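Septation protein imp2 (Schizosaccharomyces pombe, PDB 5C1F) is required for normal septation, taking part in disassembly of the medial ring, and binds membrane phospholipids through its F-BAR domain, the part described here. Local coordinates at residues E36-Y41 and D99-F104; N46-Y51 and L90-L95; D83-S88 and F238-A243. One frame throughout, in Å; residues are numbered along the deposited sequence.

Interaction 1. Residues E36-Y41 and D99-F104; sequences ELRSFY and DVENAF
In the helical bundle of the F-BAR domain, L37, R38 and Y41 of helix 18-59 pack against V100, E101 and F104 of helix 69-155, with the short segments running antiparallel at 152°. The F104 ring is the main wedge. One of its faces lies over the backbone of L37 and R38, its CE1 is 3.5 Å from L37 CB, and its CB sits 3.6 Å from R38 CB. With CG anti to its own carbonyl carbon (chi1 -62°), the ring also reaches Y41, where F104 CE2 comes within 3.4 Å of Y41 CD2. The two rings meet rim to rim with planes only 11° apart, neither covering the other. V100 CG1 stands over one face of the tyrosine, 3.9 Å from the ring centroid, in a CH-pi contact. L222 and V225 of helix 162-252 touch F104 as well. At the polar margin, E101 OE2 approaches the guanidinium edge of R38, but the salt bridge to NH1 is long at 3.9 Å; R38 NH2 pairs with E35, and E101 OE2 bonds to H42. Cohesion here is therefore mainly apolar and aromatic, and the charged pair probably adds only a weak electrostatic attraction across the seam.

Interaction 2. Residues N46-Y51 and L90-L95; sequences NIEEDY and LQISQL
The backbones of E49 and S93 approach to 5.1 Å between their CA atoms, where the segments 46-51 and 90-95 run antiparallel at 161° with their axes 8.1 Å apart. The small side chain of S93 is consistent with this closeness: it points at the facing helix and meets main chain as well as side chain there, with S93 CB 3.5 Å from E49 N and S93 OG 3.8 Å from E49 CB. The hydroxyl occupies the position between its own backbone N and carbonyl carbon (chi1 72°), which lets it turn back along its helix and donate to L90 O at 2.7 Å. That carbonyl also accepts the amide of Q94; both donors arrive from the same face of its plane, the hydroxyl tilted 28° out of it. The buried OG is thus satisfied within its own helix and forms no hydrogen bond to segment 46-51.

E48 lies against S93 with its aliphatic part, E48 CB resting 3.7 Å from S93 CB. Its chain then bends at chi2, bringing OE2 to 4.1 Å from I92 CG2. The carboxylate finds its polar partners beyond the two segments: OE1 forms a salt bridge with R44 of its own chain and a hydrogen bond with Y51 of the second subunit, while OE2 accepts from H89. Several donors around this buried group would be expected to favour its charged form. E49, by contrast, extends straight beyond CG, passing the serine and loosely approaching L90 CD1 before OE1 bonds to Q97. Close antiparallel packing of long helices around a small residue, with an inner-facing glutamate tied to the partner subunit, fits the elongated helical dimer characteristic of F-BAR domains.

Interaction 3. Residues D83-S88 and F238-A243; sequences DNMAKS and FNDDQA
M85 runs from segment 83-88 across the acidic side chain of D240 to the methyl of A243. Its CB lies 3.6 Å from D240 OD1, and the next carbon, CG, is nearer to the same oxygen at 3.4 Å while also packing 3.8 Å from A243 CB. SD passes beside the aspartate, 4.0 Å from D240 CG. The chain bends at chi3, and the terminal CE comes to rest 4.0 Å from A243 CB. M55 of helix 18-59 and I233 of the second subunit also touch this methionine, so it packs where the helices of one subunit meet those of the other. Here segments 83-88 and 238-243, on helices 69-155 and 162-252, run almost exactly antiparallel, at 172°, as neighbours in the F-BAR bundle.

The polar half of the contact lies one turn along. N239 ND2 donates to S88 OG at 2.9 Å with an N-H...O angle of 159°, and the serine oxygen sits close to the asparagine's amide plane. Having OG anti to the backbone N (chi1 173°) directs the serine hydroxyl across the gap to meet this amide. A leucine in place of N239 would probably leave S88 OG without its direct bond to helix 162-252. A water bonds to S88 OG and donates to D240 OD1, connecting two oxygens that are themselves 4.4 Å apart. The other carboxylate oxygen, D240 OD2, is engaged by H89 NE2.

The three contacts follow one another along the bundle, interaction 2 lying about 14 Å from interaction 1 and about 13 Å from interaction 3, centre to centre. Interactions 1 and 2 both join helix 18-59 to helix 69-155. In sequence the order is 36-41, 46-51, 83-88, 90-95, 99-104 and 238-243, so interaction 2 is enclosed by interaction 1, as expected of an antiparallel hairpin, whereas interaction 3 crosses both by bringing in helix 162-252. Helix 69-155 is therefore the shared element, contacted by two partners within about six turns. H89, between 83-88 and 90-95, bonds to both E48 and D240. All three contacts also touch the second subunit, linking the bundle's internal packing to dimer assembly.

Interaction 1. Residues E36-Y41 and D99-F104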
loop_
_atom_site.group_PDB
_atom_site.type_symbol
_atom_site.label_atom_id
_atom_site.label_comp_id
_atom_site.label_asym_id
_atom_site.label_seq_id
_atom_site.Cartn_x
_atom_site.Cartn_y
_atom_site.Cartn_z
ATOM N N GLU A 36 -18.911 13.329 -4.013
ATOM C CA GLU A 36 -17.783 13.562 -3.115
ATOM C C GLU A 36 -17.159 12.252 -2.662
ATOM O O GLU A 36 -15.938 12.087 -2.696
ATOM C CB GLU A 36 -18.219 14.365 -1.890
ATOM C CG GLU A 36 -18.464 15.829 -2.162
ATOM C CD GLU A 36 -18.801 16.598 -0.900
ATOM O OE1 GLU A 36 -19.320 15.977 0.052
ATOM O OE2 GLU A 36 -18.540 17.818 -0.859
ATOM N N LEU A 37 -18.005 11.325 -2.229
ATOM C CA LEU A 37 -17.538 10.033 -1.748
ATOM C C LEU A 37 -16.971 9.189 -2.886
ATOM O O LEU A 37 -15.986 8.472 -2.700
ATOM C CB LEU A 37 -18.670 9.295 -1.035
ATOM C CG LEU A 37 -18.990 9.851 0.356
ATOM C CD1 LEU A 37 -20.322 9.327 0.873
ATOM C CD2 LEU A 37 -17.865 9.523 1.333
ATOM N N ARG A 38 -17.586 9.282 -4.063
ATOM C CA ARG A 38 -17.073 8.575 -5.232
ATOM C C ARG A 38 -15.651 9.026 -5.530
ATOM O O ARG A 38 -14.765 8.205 -5.760
ATOM C CB ARG A 38 -17.957 8.810 -6.458
ATOM C CG ARG A 38 -17.578 7.936 -7.650
ATOM C CD ARG A 38 -17.869 8.622 -8.976
ATOM N NE ARG A 38 -17.183 9.907 -9.079
ATOM C CZ ARG A 38 -15.896 10.052 -9.382
ATOM N NH1 ARG A 38 -15.140 8.988 -9.617
ATOM N NH2 ARG A 38 -15.363 11.264 -9.450
ATOM N N SER A 39 -15.449 10.339 -5.519
ATOM C CA SER A 39 -14.144 10.933 -5.784
ATOM C C SER A 39 -13.118 10.519 -4.734
ATOM O O SER A 39 -11.959 10.252 -5.053
ATOM C CB SER A 39 -14.258 12.457 -5.836
ATOM O OG SER A 39 -12.988 13.055 -6.019
ATOM N N PHE A 40 -13.554 10.470 -3.480
ATOM C CA PHE A 40 -12.692 10.057 -2.380
ATOM C C PHE A 40 -12.206 8.623 -2.574
ATOM O O PHE A 40 -11.004 8.348 -2.517
ATOM C CB PHE A 40 -13.432 10.193 -1.046
ATOM C CG PHE A 40 -12.629 9.750 0.147
ATOM C CD1 PHE A 40 -11.765 10.628 0.782
ATOM C CD2 PHE A 40 -12.746 8.460 0.640
ATOM C CE1 PHE A 40 -11.024 10.223 1.883
ATOM C CE2 PHE A 40 -12.010 8.050 1.740
ATOM C CZ PHE A 40 -11.148 8.932 2.363
ATOM N N TYR A 41 -13.141 7.709 -2.810
ATOM C CA TYR A 41 -12.799 6.298 -2.944
ATOM C C TYR A 41 -12.150 5.990 -4.286
ATOM O O TYR A 41 -11.453 4.987 -4.422
ATOM C CB TYR A 41 -14.037 5.427 -2.733
ATOM C CG TYR A 41 -14.442 5.354 -1.281
ATOM C CD1 TYR A 41 -13.614 4.752 -0.341
ATOM C CD2 TYR A 41 -15.644 5.893 -0.845
ATOM C CE1 TYR A 41 -13.973 4.684 0.991
ATOM C CE2 TYR A 41 -16.014 5.829 0.485
ATOM C CZ TYR A 41 -15.174 5.226 1.398
ATOM O OH TYR A 41 -15.538 5.162 2.722
ATOM N N ASP A 99 -16.475 -2.547 -6.378
ATOM C CA ASP A 99 -17.486 -2.712 -5.335
ATOM C C ASP A 99 -17.688 -1.467 -4.478
ATOM O O ASP A 99 -18.721 -1.322 -3.824
ATOM C CB ASP A 99 -17.134 -3.892 -4.431
ATOM C CG ASP A 99 -17.103 -5.208 -5.177
ATOM O OD1 ASP A 99 -17.668 -5.277 -6.289
ATOM O OD2 ASP A 99 -16.516 -6.173 -4.647
ATOM N N VAL A 100 -16.710 -0.570 -4.467
ATOM C CA VAL A 100 -16.837 0.635 -3.656
ATOM C C VAL A 100 -17.043 1.867 -4.537
ATOM O O VAL A 100 -18.139 2.420 -4.573
ATOM C CB VAL A 100 -15.615 0.826 -2.739
ATOM C CG1 VAL A 100 -15.820 2.015 -1.818
ATOM C CG2 VAL A 100 -15.379 -0.430 -1.919
ATOM N N GLU A 101 -16.002 2.282 -5.254
ATOM C CA GLU A 101 -16.094 3.444 -6.139
ATOM C C GLU A 101 -17.256 3.361 -7.129
ATOM O O GLU A 101 -18.092 4.263 -7.192
ATOM C CB GLU A 101 -14.793 3.628 -6.919
ATOM C CG GLU A 101 -14.893 4.662 -8.037
ATOM C CD GLU A 101 -13.662 4.683 -8.924
ATOM O OE1 GLU A 101 -12.700 3.940 -8.636
ATOM O OE2 GLU A 101 -13.656 5.445 -9.913
ATOM N N ASN A 102 -17.307 2.278 -7.900
ATOM C CA ASN A 102 -18.334 2.127 -8.927
ATOM C C ASN A 102 -19.739 1.977 -8.352
ATOM O O ASN A 102 -20.724 2.156 -9.065
ATOM C CB ASN A 102 -18.017 0.933 -9.829
ATOM C CG ASN A 102 -16.831 1.192 -10.740
ATOM O OD1 ASN A 102 -16.450 2.342 -10.969
ATOM N ND2 ASN A 102 -16.243 0.123 -11.265
ATOM N N ALA A 103 -19.829 1.645 -7.068
ATOM C CA ALA A 103 -21.124 1.549 -6.403
ATOM C C ALA A 103 -21.782 2.922 -6.346
ATOM O O ALA A 103 -22.994 3.045 -6.521
ATOM C CB ALA A 103 -20.973 0.965 -5.005
ATOM N N PHE A 104 -20.974 3.952 -6.106
ATOM C CA PHE A 104 -21.456 5.330 -6.134
ATOM C C PHE A 104 -21.857 5.727 -7.547
ATOM O O PHE A 104 -22.825 6.462 -7.742
ATOM C CB PHE A 104 -20.394 6.298 -5.608
ATOM C CG PHE A 104 -20.009 6.058 -4.181
ATOM C CD1 PHE A 104 -20.791 6.547 -3.148
ATOM C CD2 PHE A 104 -18.864 5.342 -3.869
ATOM C CE1 PHE A 104 -20.441 6.324 -1.830
ATOM C CE2 PHE A 104 -18.510 5.117 -2.555
ATOM C CZ PHE A 104 -19.298 5.610 -1.533
#

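Interaction 2. Residues N46-Y51 and L90-L95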
loop_
_atom_site.group_PDB
_atom_site.type_symbol
_atom_site.label_atom_id
_atom_site.label_comp_id
_atom_site.label_asym_id
_atom_site.label_seq_id
_atom_site.Cartn_x
_atom_site.Cartn_y
_atom_site.Cartn_z
ATOM N N ASN A 46 -6.944 4.090 -6.527
ATOM C CA ASN A 46 -5.748 4.322 -7.328
ATOM C C ASN A 46 -4.492 4.280 -6.473
ATOM O O ASN A 46 -3.447 3.805 -6.919
ATOM C CB ASN A 46 -5.840 5.658 -8.068
ATOM C CG ASN A 46 -6.644 5.556 -9.353
ATOM O OD1 ASN A 46 -6.717 4.491 -9.971
ATOM N ND2 ASN A 46 -7.249 6.665 -9.764
ATOM N N ILE A 47 -4.604 4.777 -5.245
ATOM C CA ILE A 47 -3.516 4.677 -4.280
ATOM C C ILE A 47 -3.163 3.212 -4.050
ATOM O O ILE A 47 -1.991 2.837 -4.057
ATOM C CB ILE A 47 -3.881 5.345 -2.934
ATOM C CG1 ILE A 47 -3.994 6.860 -3.106
ATOM C CG2 ILE A 47 -2.847 5.011 -1.867
ATOM C CD1 ILE A 47 -4.452 7.589 -1.859
ATOM N N GLU A 48 -4.188 2.386 -3.871
ATOM C CA GLU A 48 -3.981 0.962 -3.637
ATOM C C GLU A 48 -3.373 0.274 -4.854
ATOM O O GLU A 48 -2.506 -0.590 -4.724
ATOM C CB GLU A 48 -5.300 0.285 -3.264
ATOM C CG GLU A 48 -5.132 -1.121 -2.701
ATOM C CD GLU A 48 -4.588 -1.117 -1.279
ATOM O OE1 GLU A 48 -4.435 -0.020 -0.703
ATOM O OE2 GLU A 48 -4.320 -2.211 -0.734
ATOM N N GLU A 49 -3.829 0.666 -6.038
ATOM C CA GLU A 49 -3.348 0.070 -7.279
ATOM C C GLU A 49 -1.867 0.363 -7.491
ATOM O O GLU A 49 -1.083 -0.541 -7.777
ATOM C CB GLU A 49 -4.164 0.581 -8.469
ATOM C CG GLU A 49 -3.805 -0.076 -9.797
ATOM C CD GLU A 49 -4.652 0.438 -10.952
ATOM O OE1 GLU A 49 -5.545 1.276 -10.713
ATOM O OE2 GLU A 49 -4.424 0.004 -12.100
ATOM N N ASP A 50 -1.498 1.633 -7.352
ATOM C CA ASP A 50 -0.110 2.067 -7.484
ATOM C C ASP A 50 0.797 1.318 -6.510
ATOM O O ASP A 50 1.893 0.886 -6.866
ATOM C CB ASP A 50 -0.003 3.575 -7.251
ATOM C CG ASP A 50 1.422 4.086 -7.359
ATOM O OD1 ASP A 50 2.140 3.664 -8.290
ATOM O OD2 ASP A 50 1.826 4.913 -6.513
ATOM N N TYR A 51 0.321 1.188 -5.275
ATOM C CA TYR A 51 0.982 0.423 -4.226
ATOM C C TYR A 51 1.214 -1.020 -4.683
ATOM O O TYR A 51 2.330 -1.540 -4.611
ATOM C CB TYR A 51 0.121 0.476 -2.959
ATOM C CG TYR A 51 0.716 -0.096 -1.689
ATOM C CD1 TYR A 51 1.946 0.334 -1.206
ATOM C CD2 TYR A 51 0.009 -1.023 -0.936
ATOM C CE1 TYR A 51 2.470 -0.180 -0.023
ATOM C CE2 TYR A 51 0.520 -1.537 0.243
ATOM C CZ TYR A 51 1.748 -1.116 0.696
ATOM O OH TYR A 51 2.249 -1.636 1.872
ATOM N N LEU A 90 -3.367 -5.914 -5.472
ATOM C CA LEU A 90 -3.900 -5.615 -6.801
ATOM C C LEU A 90 -5.367 -6.021 -6.891
ATOM O O LEU A 90 -6.193 -5.279 -7.429
ATOM C CB LEU A 90 -3.094 -6.317 -7.896
ATOM C CG LEU A 90 -3.499 -5.959 -9.330
ATOM C CD1 LEU A 90 -3.347 -4.464 -9.578
ATOM C CD2 LEU A 90 -2.698 -6.753 -10.348
ATOM N N GLN A 91 -5.679 -7.200 -6.360
ATOM C CA GLN A 91 -7.054 -7.685 -6.294
ATOM C C GLN A 91 -7.915 -6.754 -5.432
ATOM O O GLN A 91 -9.052 -6.447 -5.782
ATOM C CB GLN A 91 -7.085 -9.118 -5.745
ATOM C CG GLN A 91 -8.474 -9.670 -5.425
ATOM C CD GLN A 91 -9.273 -10.042 -6.662
ATOM O OE1 GLN A 91 -9.629 -9.184 -7.470
ATOM N NE2 GLN A 91 -9.565 -11.330 -6.812
ATOM N N ILE A 92 -7.360 -6.294 -4.316
ATOM C CA ILE A 92 -8.077 -5.391 -3.422
ATOM C C ILE A 92 -8.377 -4.057 -4.105
ATOM O O ILE A 92 -9.482 -3.526 -3.986
ATOM C CB ILE A 92 -7.287 -5.140 -2.118
ATOM C CG1 ILE A 92 -7.164 -6.437 -1.317
ATOM C CG2 ILE A 92 -7.977 -4.082 -1.264
ATOM C CD1 ILE A 92 -8.498 -6.999 -0.863
ATOM N N SER A 93 -7.400 -3.524 -4.835
ATOM C CA SER A 93 -7.596 -2.259 -5.536
ATOM C C SER A 93 -8.676 -2.398 -6.604
ATOM O O SER A 93 -9.441 -1.463 -6.845
ATOM C CB SER A 93 -6.287 -1.774 -6.166
ATOM O OG SER A 93 -5.926 -2.560 -7.286
ATOM N N GLN A 94 -8.748 -3.570 -7.230
ATOM C CA GLN A 94 -9.773 -3.829 -8.239
ATOM C C GLN A 94 -11.162 -3.885 -7.607
ATOM O O GLN A 94 -12.134 -3.410 -8.185
ATOM C CB GLN A 94 -9.479 -5.128 -8.993
ATOM C CG GLN A 94 -8.259 -5.048 -9.901
ATOM C CD GLN A 94 -7.802 -6.412 -10.402
ATOM O OE1 GLN A 94 -8.285 -7.450 -9.947
ATOM N NE2 GLN A 94 -6.863 -6.414 -11.339
ATOM N N LEU A 95 -11.252 -4.470 -6.418
ATOM C CA LEU A 95 -12.519 -4.523 -5.698
ATOM C C LEU A 95 -12.894 -3.147 -5.142
ATOM O O LEU A 95 -14.076 -2.797 -5.076
ATOM C CB LEU A 95 -12.455 -5.559 -4.573
ATOM C CG LEU A 95 -12.280 -7.017 -5.025
ATOM C CD1 LEU A 95 -12.004 -7.935 -3.840
ATOM C CD2 LEU A 95 -13.499 -7.494 -5.802
#

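Interaction 3. Residues D83-S88 and F238-A243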
loop_
_atom_site.group_PDB
_atom_site.type_symbol
_atom_site.label_atom_id
_atom_site.label_comp_id
_atom_site.label_asym_id
_atom_site.label_seq_id
_atom_site.Cartn_x
_atom_site.Cartn_y
_atom_site.Cartn_z
ATOM N N ASP A 83 5.540 -10.952 -3.389
ATOM C CA ASP A 83 4.780 -11.027 -4.632
ATOM C C ASP A 83 3.326 -11.399 -4.349
ATOM O O ASP A 83 2.410 -10.845 -4.957
ATOM C CB ASP A 83 5.412 -12.040 -5.590
ATOM C CG ASP A 83 4.914 -11.889 -7.019
ATOM O OD1 ASP A 83 4.384 -10.811 -7.363
ATOM O OD2 ASP A 83 5.067 -12.849 -7.802
ATOM N N ASN A 84 3.116 -12.330 -3.421
ATOM C CA ASN A 84 1.762 -12.714 -3.030
ATOM C C ASN A 84 1.015 -11.546 -2.397
ATOM O O ASN A 84 -0.193 -11.397 -2.565
ATOM C CB ASN A 84 1.789 -13.900 -2.067
ATOM C CG ASN A 84 2.022 -15.215 -2.775
ATOM O OD1 ASN A 84 1.704 -15.359 -3.958
ATOM N ND2 ASN A 84 2.578 -16.186 -2.058
ATOM N N MET A 85 1.747 -10.715 -1.669
ATOM C CA MET A 85 1.154 -9.528 -1.081
ATOM C C MET A 85 0.776 -8.528 -2.174
ATOM O O MET A 85 -0.275 -7.895 -2.104
ATOM C CB MET A 85 2.108 -8.904 -0.064
ATOM C CG MET A 85 2.212 -9.706 1.229
ATOM S SD MET A 85 3.239 -8.923 2.490
ATOM C CE MET A 85 4.643 -10.027 2.523
ATOM N N ALA A 86 1.624 -8.410 -3.191
ATOM C CA ALA A 86 1.337 -7.552 -4.339
ATOM C C ALA A 86 0.065 -7.992 -5.062
ATOM O O ALA A 86 -0.805 -7.173 -5.349
ATOM C CB ALA A 86 2.517 -7.543 -5.306
ATOM N N LYS A 87 -0.029 -9.288 -5.357
ATOM C CA LYS A 87 -1.195 -9.860 -6.028
ATOM C C LYS A 87 -2.480 -9.573 -5.264
ATOM O O LYS A 87 -3.513 -9.252 -5.856
ATOM C CB LYS A 87 -1.043 -11.374 -6.192
ATOM C CG LYS A 87 0.179 -11.819 -6.963
ATOM C CD LYS A 87 0.348 -13.330 -6.863
ATOM C CE LYS A 87 1.674 -13.791 -7.443
ATOM N NZ LYS A 87 1.867 -15.259 -7.282
ATOM N N SER A 88 -2.407 -9.714 -3.944
ATOM C CA SER A 88 -3.549 -9.460 -3.082
ATOM C C SER A 88 -3.953 -7.992 -3.163
ATOM O O SER A 88 -5.117 -7.674 -3.401
ATOM C CB SER A 88 -3.231 -9.853 -1.637
ATOM O OG SER A 88 -4.272 -9.467 -0.752
ATOM N N PHE A 238 -5.478 -9.464 6.585
ATOM C CA PHE A 238 -5.414 -10.905 6.797
ATOM C C PHE A 238 -4.452 -11.563 5.804
ATOM O O PHE A 238 -3.549 -12.303 6.198
ATOM C CB PHE A 238 -6.815 -11.516 6.677
ATOM C CG PHE A 238 -6.847 -13.009 6.848
ATOM C CD1 PHE A 238 -6.875 -13.572 8.112
ATOM C CD2 PHE A 238 -6.863 -13.853 5.742
ATOM C CE1 PHE A 238 -6.911 -14.950 8.275
ATOM C CE2 PHE A 238 -6.897 -15.230 5.900
ATOM C CZ PHE A 238 -6.922 -15.779 7.166
ATOM N N ASN A 239 -4.641 -11.274 4.519
ATOM C CA ASN A 239 -3.800 -11.845 3.467
ATOM C C ASN A 239 -2.312 -11.562 3.671
ATOM O O ASN A 239 -1.489 -12.477 3.619
ATOM C CB ASN A 239 -4.234 -11.326 2.096
ATOM C CG ASN A 239 -5.578 -11.875 1.660
ATOM O OD1 ASN A 239 -6.097 -12.827 2.250
ATOM N ND2 ASN A 239 -6.147 -11.282 0.615
ATOM N N ASP A 240 -1.971 -10.296 3.899
ATOM C CA ASP A 240 -0.578 -9.909 4.092
ATOM C C ASP A 240 0.007 -10.539 5.351
ATOM O O ASP A 240 1.165 -10.959 5.361
ATOM C CB ASP A 240 -0.443 -8.389 4.158
ATOM C CG ASP A 240 -0.517 -7.738 2.793
ATOM O OD1 ASP A 240 -0.923 -8.418 1.827
ATOM O OD2 ASP A 240 -0.175 -6.541 2.689
ATOM N N ASP A 241 -0.792 -10.606 6.410
ATOM C CA ASP A 241 -0.324 -11.202 7.654
ATOM C C ASP A 241 -0.069 -12.699 7.488
ATOM O O ASP A 241 0.864 -13.243 8.086
ATOM C CB ASP A 241 -1.321 -10.968 8.788
ATOM C CG ASP A 241 -0.842 -11.548 10.100
ATOM O OD1 ASP A 241 0.307 -11.248 10.488
ATOM O OD2 ASP A 241 -1.593 -12.323 10.727
ATOM N N GLN A 242 -0.896 -13.362 6.679
ATOM C CA GLN A 242 -0.696 -14.783 6.404
ATOM C C GLN A 242 0.591 -14.995 5.617
ATOM O O GLN A 242 1.309 -15.970 5.842
ATOM C CB GLN A 242 -1.883 -15.375 5.638
ATOM C CG GLN A 242 -3.154 -15.526 6.458
ATOM C CD GLN A 242 -2.985 -16.458 7.643
ATOM O OE1 GLN A 242 -2.861 -17.672 7.481
ATOM N NE2 GLN A 242 -2.981 -15.893 8.845
ATOM N N ALA A 243 0.885 -14.074 4.702
ATOM C CA ALA A 243 2.112 -14.147 3.916
ATOM C C ALA A 243 3.341 -13.959 4.804
ATOM O O ALA A 243 4.349 -14.652 4.641
ATOM C CB ALA A 243 2.094 -13.109 2.803
HETATM O O HOH W 1 -3.176 -7.487 0.770
#